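Local coordinates for CCHC-type domain-containing protein (Trypanosoma brucei brucei, PDB 7C45) that trims guide RNA as an RNase D-type ribonuclease, probably a 3'-5' exonuclease that cleaves at a metal site holding calcium in this RNA complex, at residues Asp20-Leu25 with Pro80-Lys85; Thr30-Ala35 with Phe71-Leu76; Ile38-Glu43 with Ser89-Arg94; Ile57-Ala62 with Glu186-Asp191; Val75-Pro80 with Asp176-Pro181. All coordinates share one frame; numbering follows the deposited sequence.

All five contacts lie in the exonuclease domain. From the N terminus, contact 1 joins the start of helix 22-33 to helix 80-92, closing a loop that encloses contact 2, where the same helix 22-33 settles on strand 70-74. Contact 3 ties the next strand, 37-44, to the end of helix 80-92 and so crosses both. Contact 4 spans 123 residues, from strand 57-64 to helix 182-202; it crosses contacts 1, 2 and 3, and contact 5, between helix 75-78 and the loop before helix 182-202, is nested within it. Contacts 2, 3 and 4 reach one mixed sheet, and contacts 3 and 4 meet at a shared calcium ion.

Contact 1. Residues Asp20-Leu25 with Pro80-Lys85; sequences DTHEKL and PDVFVK
L25 and F83 bring the backbones of the first turns of helices 22-33 and 80-92 closest, with their CA atoms 7.4 Å apart, on the outer side of the RNase D-type exonuclease fold. V82 is the main side chain on its helix. Its CG1 lies 3.8 Å from L25 CD2, and the same L25 methyl sits 3.6 Å from V82 O. With chi1 at 174°, L25 carries CG anti to its own N and extends across the gap, so that its other methyl, CD1, comes obliquely to the F83 ring. F73 of strand 70-74 meets that ring edge-to-face and also touches L25. T21 caps its helix, the OG1 accepting from K24 N at 3.1 Å, while K24 NZ makes a salt bridge to D20 OD1 on its syn lone pair. H22 is a zinc ligand seen crystallographically in this protein, although no zinc is bound to it here; at the outer border, V82 CG1 approaches the edge of its imidazole, 4.0 Å from H22 ND1.

Contact 2. Residues Thr30-Ala35 with Phe71-Leu76; sequences TSLQGA and FLFDVL
L32 CG stands anti to its carbonyl carbon (chi1 -64°), and F71 and F73 take the same first torsion, which sends both rings from strand 70-74 toward the last turns of helix 22-33. The isobutyl group of L32 then serves the two rings with separate methyls. CD1 meets the rim of F73 close to the ring plane, 3.8 Å from CZ; here leucine and phenylalanine point at one another. CD2 lies at the edge of F71, 4.1 Å from CD2 of that ring, and the two side chains run antiparallel, alongside each other. S31, the residue before L32, has OG anti to its N (chi1 174°), which lays the hydroxyl in the plane of the F71 ring, 3.8 Å from CE2. S31 CB reaches the same rim, 3.8 Å from F71 CZ. The two rings are thus met at their edges by these helix residues, in a buried contact without any hydrogen bond between the segments. L32 is also covered by M87 and L90 of helix 80-92, while V19 of the neighbouring strand 16-19 touches both phenylalanines. Alternate residues F71 and F73 face the helix, the usual way in which a helix covers one face of a sheet in an alpha/beta domain of the RNase H-like exonuclease class.

Contact 3. Residues Ile38-Glu43 with Ser89-Arg94; sequences IALDIE and SLLSDR. With CA (calcium ion), chain E; CA (calcium ion), chain F; nucleotides of chain B.
Residues 38-43 of strand 37-44 pass the last turn of helix 80-92 with I38 and L91 as the nearest CA pair, 9.4 Å apart, a gap filled by side chains. The I38 and L90 side chains cross, their CD1 and CD2 methyls 3.4 Å apart, tighter than usual, and L32 of helix 22-33 touches both residues. L40 CD1 meets L91 CD2 at 3.7 Å. The strand alternates: I38 and L40 face the helix, whereas D41 and E43 turn to the RNA and metals. D41 bridges two calcium ions, OD2 binding the chain E ion at 2.2 Å and OD1 the chain F ion at 2.4 Å. OP1 of U10 of chain B also binds both ions. E43, bent at chi2 (-48°), divides its carboxylate between OE2, which binds the chain E ion at 2.3 Å, and OE1, which accepts from O3' of U10 of chain B at 2.8 Å. D191 and two waters complete the chain E ion's shell, while I42 O accepts a bond from a water held by the other ion. Two cations sharing one phosphate oxygen would probably polarise the P-O bond, consistent with the two-metal-ion mechanism of this exonuclease family.

Contact 4. Residues Ile57-Ala62 with Glu186-Asp191; sequences ISLVQA and EYAAGD. With CA (calcium ion), chain E.
The apolar part of the contact rests on A188, the residue of helix 182-202 that faces strand 57-64: L59 CD1 packs against its CB at 3.5 Å. W175 and L180, from the loop before the helix, also touch L59. A classic beta bulge at S58 and L59 pairs both residues with E43 of the adjacent strand.

The one hydrogen bond between the segments runs from Q61 NE2 to A188 O, 3.1 Å long with an N-H...O angle of 160°. The oxygen lies close to the Q61 amide plane, but the donor is tilted 22° from the carbonyl plane. Q61 is bent at chi2 (95°), folding its amide back over the strand, and NE2 also donates to E43 OE2. This second bond makes Q61 a second-shell residue that probably helps orient a carboxylate bound to metal.

Metal and water bonds involve Y187 and D191 of the same helix. D191 OD2 binds the chain E calcium ion at 2.4 Å. A water ligand of this ion, at a long 2.9 Å, donates to Y187 O and accepts from D191 N, linking the helix backbone to the metal shell. D191 joins D41 and E43 in the acidic metal site characteristic of DEDD-type exonucleases such as RNase D.

Contact 5. Residues Val75-Pro80 with Asp176-Pro181; sequences VLTLTP and DIRPLP
L76 makes the largest contribution from helix 75-78, meeting R178 with two parts of its side chain. Its CB lies 3.5 Å from R178 NH2, and its CD2 sits over one face of the guanidinium, 3.6 Å above the plane and toward the rim. L180 CD1 covers the opposite face, above its centre, so the flat group is held between two leucines. CD2 of L76 also comes 3.8 Å from D176 O. Next in sequence, T77 places OG1 obliquely to the guanidinium, 3.8 Å from R178 NE; its hydroxyl bonds instead to D74 OD2, the same oxygen that forms a salt bridge with NE. A bend at chi2 (-59°) turns the R178 chain back so that NH1 can donate to I177 O of its own loop, at 2.8 Å and from above the carbonyl plane. W175 O accepts a second bond from NH1. With NH2 bonded to S58 OG, R178 joins the loop before helix 182-202 to strand 57-64 and to the junction between strand 70-74 and helix 75-78.

Contact 1. Residues Asp20-Leu25 with Pro80-Lys85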
# COMPACT_ATOMS: atom_id res chain seq x y z
N ASP A 20 -20.26 11.48 -3.44
CA ASP A 20 -20.70 12.24 -2.29
C ASP A 20 -22.22 12.39 -2.22
O ASP A 20 -22.71 13.16 -1.39
CB ASP A 20 -20.03 13.61 -2.26
CG ASP A 20 -20.28 14.43 -3.51
OD1 ASP A 20 -20.86 13.93 -4.50
OD2 ASP A 20 -19.85 15.59 -3.49
N THR A 21 -22.96 11.66 -3.05
CA THR A 21 -24.40 11.57 -2.94
C THR A 21 -24.81 10.10 -2.96
O THR A 21 -24.07 9.22 -3.41
CB THR A 21 -25.13 12.31 -4.07
OG1 THR A 21 -24.90 11.63 -5.31
CG2 THR A 21 -24.59 13.73 -4.20
N HIS A 22 -26.03 9.85 -2.48
CA HIS A 22 -26.57 8.50 -2.50
C HIS A 22 -26.64 7.96 -3.92
O HIS A 22 -26.30 6.80 -4.17
CB HIS A 22 -27.94 8.49 -1.83
CG HIS A 22 -28.53 7.13 -1.66
ND1 HIS A 22 -27.98 6.17 -0.84
CD2 HIS A 22 -29.63 6.56 -2.22
CE1 HIS A 22 -28.71 5.07 -0.89
NE2 HIS A 22 -29.72 5.28 -1.72
N GLU A 23 -27.03 8.80 -4.89
CA GLU A 23 -27.07 8.34 -6.28
C GLU A 23 -25.68 7.93 -6.75
O GLU A 23 -25.50 6.85 -7.35
CB GLU A 23 -27.66 9.41 -7.19
CG GLU A 23 -29.17 9.51 -7.13
CD GLU A 23 -29.85 8.20 -7.49
OE1 GLU A 23 -29.42 7.54 -8.45
OE2 GLU A 23 -30.82 7.81 -6.79
N LYS A 24 -24.68 8.76 -6.49
CA LYS A 24 -23.33 8.42 -6.92
C LYS A 24 -22.83 7.15 -6.24
O LYS A 24 -22.09 6.35 -6.83
CB LYS A 24 -22.40 9.59 -6.66
CG LYS A 24 -22.59 10.77 -7.64
CD LYS A 24 -21.89 11.99 -7.08
CE LYS A 24 -22.40 13.31 -7.63
NZ LYS A 24 -21.48 14.41 -7.22
N LEU A 25 -23.22 6.96 -4.98
CA LEU A 25 -22.79 5.79 -4.22
C LEU A 25 -23.34 4.50 -4.80
O LEU A 25 -22.64 3.48 -4.85
CB LEU A 25 -23.22 5.95 -2.77
CG LEU A 25 -23.00 4.77 -1.81
CD1 LEU A 25 -21.50 4.48 -1.60
CD2 LEU A 25 -23.67 5.07 -0.48
N PRO A 80 -20.93 7.64 7.60
CA PRO A 80 -20.66 6.21 7.68
C PRO A 80 -21.90 5.34 7.50
O PRO A 80 -21.84 4.34 6.78
CB PRO A 80 -20.03 6.08 9.07
CG PRO A 80 -19.25 7.35 9.22
CD PRO A 80 -20.11 8.40 8.57
N ASP A 81 -23.01 5.68 8.15
CA ASP A 81 -24.19 4.83 8.05
C ASP A 81 -24.60 4.64 6.61
O ASP A 81 -24.89 3.51 6.19
CB ASP A 81 -25.35 5.43 8.87
CG ASP A 81 -26.58 4.53 8.88
OD1 ASP A 81 -26.46 3.34 9.22
OD2 ASP A 81 -27.65 5.00 8.50
N VAL A 82 -24.62 5.71 5.82
CA VAL A 82 -25.04 5.58 4.43
C VAL A 82 -23.99 4.81 3.63
O VAL A 82 -24.31 3.87 2.89
CB VAL A 82 -25.32 6.96 3.82
CG1 VAL A 82 -25.52 6.84 2.30
CG2 VAL A 82 -26.57 7.57 4.43
N PHE A 83 -22.73 5.17 3.81
CA PHE A 83 -21.65 4.56 3.03
C PHE A 83 -21.55 3.05 3.24
O PHE A 83 -21.38 2.29 2.28
CB PHE A 83 -20.32 5.24 3.38
CG PHE A 83 -19.11 4.50 2.91
CD1 PHE A 83 -18.70 4.56 1.59
CD2 PHE A 83 -18.35 3.74 3.79
CE1 PHE A 83 -17.58 3.87 1.15
CE2 PHE A 83 -17.22 3.06 3.36
CZ PHE A 83 -16.84 3.13 2.03
N VAL A 84 -21.66 2.59 4.49
CA VAL A 84 -21.42 1.18 4.77
C VAL A 84 -22.58 0.28 4.34
O VAL A 84 -22.37 -0.93 4.19
CB VAL A 84 -21.13 0.94 6.26
CG1 VAL A 84 -19.93 1.76 6.74
CG2 VAL A 84 -22.33 1.25 7.06
N LYS A 85 -23.77 0.84 4.11
CA LYS A 85 -24.98 0.06 3.84
C LYS A 85 -24.73 -1.10 2.87
O LYS A 85 -24.89 -2.27 3.24
CB LYS A 85 -26.08 0.98 3.30

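Contact 2. Residues Thr30-Ala35 with Phe71-Leu76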
# COMPACT_ATOMS: atom_id res chain seq x y z
N THR A 30 -22.24 -0.63 -7.54
CA THR A 30 -22.47 -1.56 -8.65
C THR A 30 -21.19 -1.81 -9.46
O THR A 30 -20.92 -2.95 -9.85
CB THR A 30 -23.58 -1.04 -9.56
OG1 THR A 30 -24.77 -0.83 -8.80
CG2 THR A 30 -23.88 -2.06 -10.65
N SER A 31 -20.38 -0.78 -9.70
CA SER A 31 -19.12 -1.00 -10.42
C SER A 31 -18.19 -1.92 -9.64
O SER A 31 -17.69 -2.92 -10.17
CB SER A 31 -18.43 0.33 -10.67
OG SER A 31 -17.15 0.12 -11.24
N LEU A 32 -17.95 -1.60 -8.37
CA LEU A 32 -17.02 -2.40 -7.59
C LEU A 32 -17.53 -3.82 -7.40
O LEU A 32 -16.72 -4.74 -7.23
CB LEU A 32 -16.79 -1.75 -6.23
CG LEU A 32 -16.13 -0.40 -6.23
CD1 LEU A 32 -16.24 0.21 -4.83
CD2 LEU A 32 -14.68 -0.49 -6.70
N GLN A 33 -18.85 -4.02 -7.45
CA GLN A 33 -19.41 -5.36 -7.33
C GLN A 33 -18.94 -6.30 -8.42
O GLN A 33 -18.94 -7.52 -8.23
CB GLN A 33 -20.93 -5.30 -7.34
CG GLN A 33 -21.48 -5.00 -5.99
CD GLN A 33 -22.97 -4.88 -5.98
OE1 GLN A 33 -23.60 -4.65 -7.01
NE2 GLN A 33 -23.56 -5.01 -4.80
N GLY A 34 -18.59 -5.78 -9.59
CA GLY A 34 -18.05 -6.60 -10.66
C GLY A 34 -16.54 -6.74 -10.67
O GLY A 34 -15.99 -7.26 -11.65
N ALA A 35 -15.85 -6.30 -9.63
CA ALA A 35 -14.39 -6.38 -9.63
C ALA A 35 -13.91 -7.74 -9.12
O ALA A 35 -14.60 -8.45 -8.38
CB ALA A 35 -13.78 -5.29 -8.76
N PHE A 71 -12.59 5.95 -7.39
CA PHE A 71 -13.73 6.47 -6.64
C PHE A 71 -13.21 7.11 -5.37
O PHE A 71 -12.44 6.48 -4.64
CB PHE A 71 -14.73 5.37 -6.30
CG PHE A 71 -15.47 4.79 -7.49
CD1 PHE A 71 -16.27 5.59 -8.28
CD2 PHE A 71 -15.39 3.42 -7.77
CE1 PHE A 71 -16.96 5.05 -9.35
CE2 PHE A 71 -16.06 2.87 -8.85
CZ PHE A 71 -16.86 3.67 -9.63
N LEU A 72 -13.61 8.34 -5.10
CA LEU A 72 -13.29 8.99 -3.83
C LEU A 72 -14.58 9.05 -3.03
O LEU A 72 -15.43 9.90 -3.27
CB LEU A 72 -12.71 10.38 -4.03
CG LEU A 72 -11.46 10.44 -4.92
CD1 LEU A 72 -11.09 11.88 -5.15
CD2 LEU A 72 -10.32 9.67 -4.25
N PHE A 73 -14.73 8.13 -2.09
CA PHE A 73 -15.96 8.07 -1.31
C PHE A 73 -15.88 9.14 -0.23
O PHE A 73 -15.02 9.07 0.65
CB PHE A 73 -16.15 6.70 -0.68
CG PHE A 73 -16.48 5.63 -1.67
CD1 PHE A 73 -17.78 5.50 -2.14
CD2 PHE A 73 -15.51 4.76 -2.13
CE1 PHE A 73 -18.10 4.51 -3.05
CE2 PHE A 73 -15.83 3.75 -3.03
CZ PHE A 73 -17.13 3.63 -3.48
N ASP A 74 -16.78 10.12 -0.30
CA ASP A 74 -16.81 11.18 0.71
C ASP A 74 -17.65 10.66 1.88
O ASP A 74 -18.86 10.91 2.00
CB ASP A 74 -17.35 12.47 0.13
CG ASP A 74 -17.29 13.63 1.11
OD1 ASP A 74 -17.07 13.38 2.30
OD2 ASP A 74 -17.49 14.78 0.69
N VAL A 75 -17.00 9.89 2.76
CA VAL A 75 -17.69 9.31 3.91
C VAL A 75 -18.16 10.42 4.86
O VAL A 75 -19.23 10.31 5.47
CB VAL A 75 -16.75 8.29 4.60
CG1 VAL A 75 -17.37 7.73 5.89
CG2 VAL A 75 -16.44 7.14 3.66
N LEU A 76 -17.40 11.50 5.00
CA LEU A 76 -17.82 12.59 5.88
C LEU A 76 -19.16 13.16 5.43
O LEU A 76 -20.07 13.36 6.24
CB LEU A 76 -16.75 13.69 5.91
CG LEU A 76 -16.97 14.89 6.82
CD1 LEU A 76 -16.96 14.44 8.27
CD2 LEU A 76 -15.93 15.99 6.53

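Contact 3. Residues Ile38-Glu43 with Ser89-Arg94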
# COMPACT_ATOMS: atom_id res chain seq x y z
N ILE A 38 -9.82 -4.86 -5.76
CA ILE A 38 -10.12 -3.46 -5.45
C ILE A 38 -9.00 -2.92 -4.58
O ILE A 38 -8.81 -3.39 -3.46
CB ILE A 38 -11.46 -3.29 -4.71
CG1 ILE A 38 -12.61 -3.94 -5.48
CG2 ILE A 38 -11.72 -1.81 -4.42
CD1 ILE A 38 -13.84 -3.96 -4.68
N ALA A 39 -8.25 -1.95 -5.10
CA ALA A 39 -7.26 -1.23 -4.31
C ALA A 39 -7.98 -0.24 -3.39
O ALA A 39 -8.82 0.53 -3.87
CB ALA A 39 -6.29 -0.49 -5.22
N LEU A 40 -7.62 -0.24 -2.11
CA LEU A 40 -8.26 0.62 -1.12
C LEU A 40 -7.24 1.48 -0.39
O LEU A 40 -6.08 1.10 -0.23
CB LEU A 40 -9.02 -0.18 -0.09
CG LEU A 40 -10.28 -0.87 -0.60
CD1 LEU A 40 -10.80 -1.80 0.47
CD2 LEU A 40 -11.35 0.15 -0.97
N ASP A 41 -7.72 2.63 0.08
CA ASP A 41 -6.92 3.59 0.82
C ASP A 41 -7.90 4.42 1.64
O ASP A 41 -9.09 4.48 1.32
CB ASP A 41 -6.09 4.42 -0.14
CG ASP A 41 -5.08 5.32 0.54
OD1 ASP A 41 -4.72 5.08 1.69
OD2 ASP A 41 -4.63 6.25 -0.14
N ILE A 42 -7.40 5.05 2.70
CA ILE A 42 -8.26 5.90 3.53
C ILE A 42 -7.51 7.18 3.84
O ILE A 42 -6.33 7.15 4.20
CB ILE A 42 -8.69 5.20 4.83
CG1 ILE A 42 -9.51 3.94 4.54
CG2 ILE A 42 -9.47 6.15 5.71
CD1 ILE A 42 -9.86 3.15 5.80
N GLU A 43 -8.20 8.33 3.73
CA GLU A 43 -7.72 9.59 4.28
C GLU A 43 -8.57 9.98 5.49
O GLU A 43 -9.80 9.98 5.41
CB GLU A 43 -7.77 10.73 3.26
CG GLU A 43 -6.97 10.50 1.96
CD GLU A 43 -5.55 9.99 2.19
OE1 GLU A 43 -4.84 10.60 3.02
OE2 GLU A 43 -5.12 9.02 1.50
N SER A 89 -20.93 -5.40 2.42
CA SER A 89 -21.01 -6.72 1.83
C SER A 89 -19.85 -6.98 0.88
O SER A 89 -19.27 -8.06 0.86
CB SER A 89 -22.34 -6.87 1.10
OG SER A 89 -22.40 -8.09 0.42
N LEU A 90 -19.50 -5.98 0.09
CA LEU A 90 -18.36 -6.10 -0.80
C LEU A 90 -17.06 -6.22 -0.01
O LEU A 90 -16.17 -7.01 -0.35
CB LEU A 90 -18.38 -4.88 -1.70
CG LEU A 90 -17.47 -4.51 -2.83
CD1 LEU A 90 -18.16 -3.36 -3.51
CD2 LEU A 90 -16.17 -4.06 -2.25
N LEU A 91 -16.90 -5.40 1.04
CA LEU A 91 -15.67 -5.48 1.81
C LEU A 91 -15.53 -6.84 2.50
O LEU A 91 -14.41 -7.32 2.66
CB LEU A 91 -15.61 -4.34 2.83
CG LEU A 91 -15.58 -2.93 2.24
CD1 LEU A 91 -15.91 -1.84 3.26
CD2 LEU A 91 -14.22 -2.68 1.62
N SER A 92 -16.64 -7.48 2.84
CA SER A 92 -16.65 -8.76 3.53
C SER A 92 -16.56 -9.97 2.60
O SER A 92 -16.42 -11.09 3.10
CB SER A 92 -17.93 -8.91 4.37
OG SER A 92 -18.10 -7.80 5.23
N ASP A 93 -16.66 -9.77 1.28
CA ASP A 93 -16.70 -10.85 0.29
C ASP A 93 -15.29 -11.38 0.02
O ASP A 93 -14.51 -10.74 -0.68
CB ASP A 93 -17.34 -10.33 -0.99
CG ASP A 93 -17.59 -11.42 -2.02
OD1 ASP A 93 -17.11 -12.55 -1.89
OD2 ASP A 93 -18.30 -11.10 -3.00
N ARG A 94 -14.99 -12.57 0.51
CA ARG A 94 -13.65 -13.12 0.33
C ARG A 94 -13.29 -13.34 -1.14
O ARG A 94 -12.11 -13.45 -1.46
CB ARG A 94 -13.52 -14.40 1.15
CG ARG A 94 -14.26 -15.58 0.59
CA CA E . -3.34 7.77 0.79
CA CA F . -2.87 4.74 3.18
P U B 10 -1.47 7.24 3.82
OP1 U B 10 -2.47 7.13 2.74
OP2 U B 10 -0.13 7.84 3.55
O5' U B 10 -2.12 8.04 5.04
C5' U B 10 -3.49 7.85 5.37
C4' U B 10 -3.89 8.66 6.57
O4' U B 10 -2.92 8.46 7.62
C3' U B 10 -3.90 10.17 6.39
O3' U B 10 -5.09 10.63 5.79
C2' U B 10 -3.72 10.69 7.80
O2' U B 10 -4.96 10.63 8.49
C1' U B 10 -2.79 9.63 8.39
N1 U B 10 -1.38 10.04 8.37
C2 U B 10 -0.99 10.89 9.39
O2 U B 10 -1.78 11.27 10.24
N3 U B 10 0.33 11.25 9.35
C4 U B 10 1.27 10.85 8.42
O4 U B 10 2.42 11.26 8.53
C5 U B 10 0.79 9.96 7.41
C6 U B 10 -0.49 9.59 7.42
O HOH W 1 -4.63 4.97 4.77
O HOH W 2 -3.28 8.93 -1.83
O HOH W 3 -2.05 9.89 0.73
O HOH W 4 -1.24 3.58 1.78
O HOH W 5 -3.09 2.36 3.82

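Contact 4. Residues Ile57-Ala62 with Glu186-Asp191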
# COMPACT_ATOMS: atom_id res chain seq x y z
N ILE A 57 -12.66 9.26 9.76
CA ILE A 57 -12.54 8.97 8.33
C ILE A 57 -13.15 10.10 7.52
O ILE A 57 -14.27 10.54 7.78
CB ILE A 57 -13.22 7.64 7.98
CG1 ILE A 57 -12.40 6.46 8.52
CG2 ILE A 57 -13.38 7.54 6.49
CD1 ILE A 57 -13.10 5.15 8.39
N SER A 58 -12.39 10.58 6.53
CA SER A 58 -12.87 11.62 5.62
C SER A 58 -13.21 11.02 4.26
O SER A 58 -14.34 11.13 3.78
CB SER A 58 -11.81 12.71 5.48
OG SER A 58 -12.23 13.72 4.58
N LEU A 59 -12.23 10.37 3.64
CA LEU A 59 -12.38 9.70 2.35
C LEU A 59 -12.02 8.23 2.47
O LEU A 59 -11.12 7.86 3.24
CB LEU A 59 -11.46 10.34 1.30
CG LEU A 59 -11.64 11.83 0.99
CD1 LEU A 59 -10.58 12.33 0.01
CD2 LEU A 59 -13.08 12.09 0.46
N VAL A 60 -12.73 7.37 1.74
CA VAL A 60 -12.26 6.03 1.41
C VAL A 60 -12.09 5.99 -0.11
O VAL A 60 -13.00 6.40 -0.83
CB VAL A 60 -13.22 4.93 1.88
CG1 VAL A 60 -12.76 3.56 1.37
CG2 VAL A 60 -13.34 4.97 3.41
N GLN A 61 -10.91 5.58 -0.57
CA GLN A 61 -10.60 5.61 -2.00
C GLN A 61 -10.55 4.19 -2.55
O GLN A 61 -10.11 3.28 -1.86
CB GLN A 61 -9.28 6.34 -2.25
CG GLN A 61 -9.28 7.74 -1.64
CD GLN A 61 -8.66 7.77 -0.26
OE1 GLN A 61 -9.32 7.55 0.75
NE2 GLN A 61 -7.36 8.02 -0.21
N ALA A 62 -11.04 4.00 -3.77
CA ALA A 62 -11.11 2.66 -4.34
C ALA A 62 -10.79 2.71 -5.83
O ALA A 62 -11.25 3.60 -6.55
CB ALA A 62 -12.48 2.02 -4.16
N GLU A 186 -6.92 14.93 -5.91
CA GLU A 186 -5.92 14.22 -6.69
C GLU A 186 -4.88 13.59 -5.79
O GLU A 186 -4.44 12.45 -6.02
CB GLU A 186 -5.27 15.18 -7.69
CG GLU A 186 -4.19 14.56 -8.59
CD GLU A 186 -4.57 13.18 -9.16
OE1 GLU A 186 -3.71 12.27 -9.13
OE2 GLU A 186 -5.71 13.01 -9.63
N TYR A 187 -4.47 14.32 -4.76
CA TYR A 187 -3.60 13.75 -3.74
C TYR A 187 -4.22 12.48 -3.18
O TYR A 187 -3.58 11.43 -3.16
CB TYR A 187 -3.33 14.76 -2.64
CG TYR A 187 -2.37 14.23 -1.61
CD1 TYR A 187 -2.82 13.51 -0.51
CD2 TYR A 187 -1.00 14.46 -1.72
CE1 TYR A 187 -1.95 13.03 0.43
CE2 TYR A 187 -0.12 13.98 -0.78
CZ TYR A 187 -0.60 13.27 0.30
OH TYR A 187 0.26 12.78 1.25
N ALA A 188 -5.48 12.56 -2.74
CA ALA A 188 -6.15 11.37 -2.22
C ALA A 188 -6.25 10.27 -3.26
O ALA A 188 -6.29 9.09 -2.89
CB ALA A 188 -7.55 11.73 -1.70
N ALA A 189 -6.32 10.61 -4.54
CA ALA A 189 -6.52 9.58 -5.56
C ALA A 189 -5.26 8.79 -5.87
O ALA A 189 -5.36 7.69 -6.40
CB ALA A 189 -7.03 10.20 -6.86
N GLY A 190 -4.09 9.32 -5.54
CA GLY A 190 -2.85 8.77 -6.10
C GLY A 190 -2.54 7.37 -5.62
O GLY A 190 -2.16 6.51 -6.42
N ASP A 191 -2.68 7.10 -4.32
CA ASP A 191 -2.18 5.84 -3.80
C ASP A 191 -2.88 4.62 -4.40
O ASP A 191 -2.23 3.61 -4.67
CB ASP A 191 -2.27 5.79 -2.28
CG ASP A 191 -1.24 6.64 -1.60
OD1 ASP A 191 -0.24 7.01 -2.25
OD2 ASP A 191 -1.42 6.93 -0.41
CA CA E . -3.34 7.77 0.79
O HOH W 2 -3.28 8.93 -1.83
O HOH W 3 -2.05 9.89 0.73

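Contact 5. Residues Val75-Pro80 with Asp176-Pro181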
# COMPACT_ATOMS: atom_id res chain seq x y z
N VAL A 75 -17.00 9.89 2.76
CA VAL A 75 -17.69 9.31 3.91
C VAL A 75 -18.16 10.42 4.86
O VAL A 75 -19.23 10.31 5.47
CB VAL A 75 -16.75 8.29 4.60
CG1 VAL A 75 -17.37 7.73 5.89
CG2 VAL A 75 -16.44 7.14 3.66
N LEU A 76 -17.40 11.50 5.00
CA LEU A 76 -17.82 12.59 5.88
C LEU A 76 -19.16 13.16 5.43
O LEU A 76 -20.07 13.36 6.24
CB LEU A 76 -16.75 13.69 5.91
CG LEU A 76 -16.97 14.89 6.82
CD1 LEU A 76 -16.96 14.44 8.27
CD2 LEU A 76 -15.93 15.99 6.53
N THR A 77 -19.32 13.32 4.11
CA THR A 77 -20.57 13.90 3.61
C THR A 77 -21.68 12.85 3.57
O THR A 77 -22.80 13.12 4.01
CB THR A 77 -20.33 14.50 2.22
OG1 THR A 77 -19.41 15.60 2.32
CG2 THR A 77 -21.64 15.00 1.65
N LEU A 78 -21.40 11.65 3.05
CA LEU A 78 -22.41 10.60 2.98
C LEU A 78 -22.93 10.19 4.36
O LEU A 78 -24.10 9.82 4.51
CB LEU A 78 -21.83 9.37 2.29
CG LEU A 78 -21.48 9.52 0.81
CD1 LEU A 78 -20.67 8.31 0.36
CD2 LEU A 78 -22.75 9.67 -0.03
N THR A 79 -22.04 10.20 5.36
CA THR A 79 -22.04 9.61 6.70
C THR A 79 -21.66 8.14 6.61
O THR A 79 -22.04 7.46 5.64
CB THR A 79 -23.38 9.70 7.46
OG1 THR A 79 -24.37 8.87 6.85
CG2 THR A 79 -23.84 11.15 7.57
N PRO A 80 -20.93 7.64 7.60
CA PRO A 80 -20.66 6.21 7.68
C PRO A 80 -21.90 5.34 7.50
O PRO A 80 -21.84 4.34 6.78
CB PRO A 80 -20.03 6.08 9.07
CG PRO A 80 -19.25 7.35 9.22
CD PRO A 80 -20.11 8.40 8.57
N ASP A 176 -10.93 17.76 6.71
CA ASP A 176 -12.28 18.14 7.12
C ASP A 176 -12.93 19.16 6.19
O ASP A 176 -14.15 19.30 6.21
CB ASP A 176 -12.27 18.72 8.54
CG ASP A 176 -11.35 19.93 8.68
OD1 ASP A 176 -10.26 19.98 8.07
OD2 ASP A 176 -11.73 20.83 9.45
N ILE A 177 -12.15 19.88 5.39
CA ILE A 177 -12.70 20.99 4.63
C ILE A 177 -13.57 20.46 3.51
O ILE A 177 -13.26 19.44 2.88
CB ILE A 177 -11.60 21.91 4.08
CG1 ILE A 177 -10.62 21.12 3.22
CG2 ILE A 177 -10.87 22.63 5.20
CD1 ILE A 177 -9.67 22.00 2.45
N ARG A 178 -14.69 21.14 3.27
CA ARG A 178 -15.57 20.82 2.15
C ARG A 178 -16.00 22.12 1.47
O ARG A 178 -16.32 23.10 2.13
CB ARG A 178 -16.80 20.03 2.59
CG ARG A 178 -16.52 18.60 3.02
CD ARG A 178 -15.88 17.79 1.89
NE ARG A 178 -15.70 16.39 2.25
CZ ARG A 178 -14.70 15.93 3.00
NH1 ARG A 178 -13.78 16.76 3.46
NH2 ARG A 178 -14.63 14.64 3.27
N PRO A 179 -15.98 22.15 0.15
CA PRO A 179 -15.50 21.11 -0.75
C PRO A 179 -14.00 20.93 -0.64
O PRO A 179 -13.31 21.88 -0.29
CB PRO A 179 -15.86 21.65 -2.14
CG PRO A 179 -15.85 23.14 -1.95
CD PRO A 179 -16.39 23.36 -0.57
N LEU A 180 -13.52 19.72 -0.91
CA LEU A 180 -12.08 19.50 -0.98
C LEU A 180 -11.54 20.11 -2.27
O LEU A 180 -12.08 19.85 -3.35
CB LEU A 180 -11.78 18.01 -0.93
CG LEU A 180 -11.99 17.32 0.44
CD1 LEU A 180 -12.08 15.82 0.29
CD2 LEU A 180 -10.88 17.70 1.42
N PRO A 181 -10.49 20.91 -2.21
CA PRO A 181 -9.90 21.44 -3.44
C PRO A 181 -9.45 20.32 -4.36
O PRO A 181 -9.15 19.20 -3.92
CB PRO A 181 -8.71 22.27 -2.95
CG PRO A 181 -9.04 22.61 -1.55
CD PRO A 181 -9.77 21.41 -1.02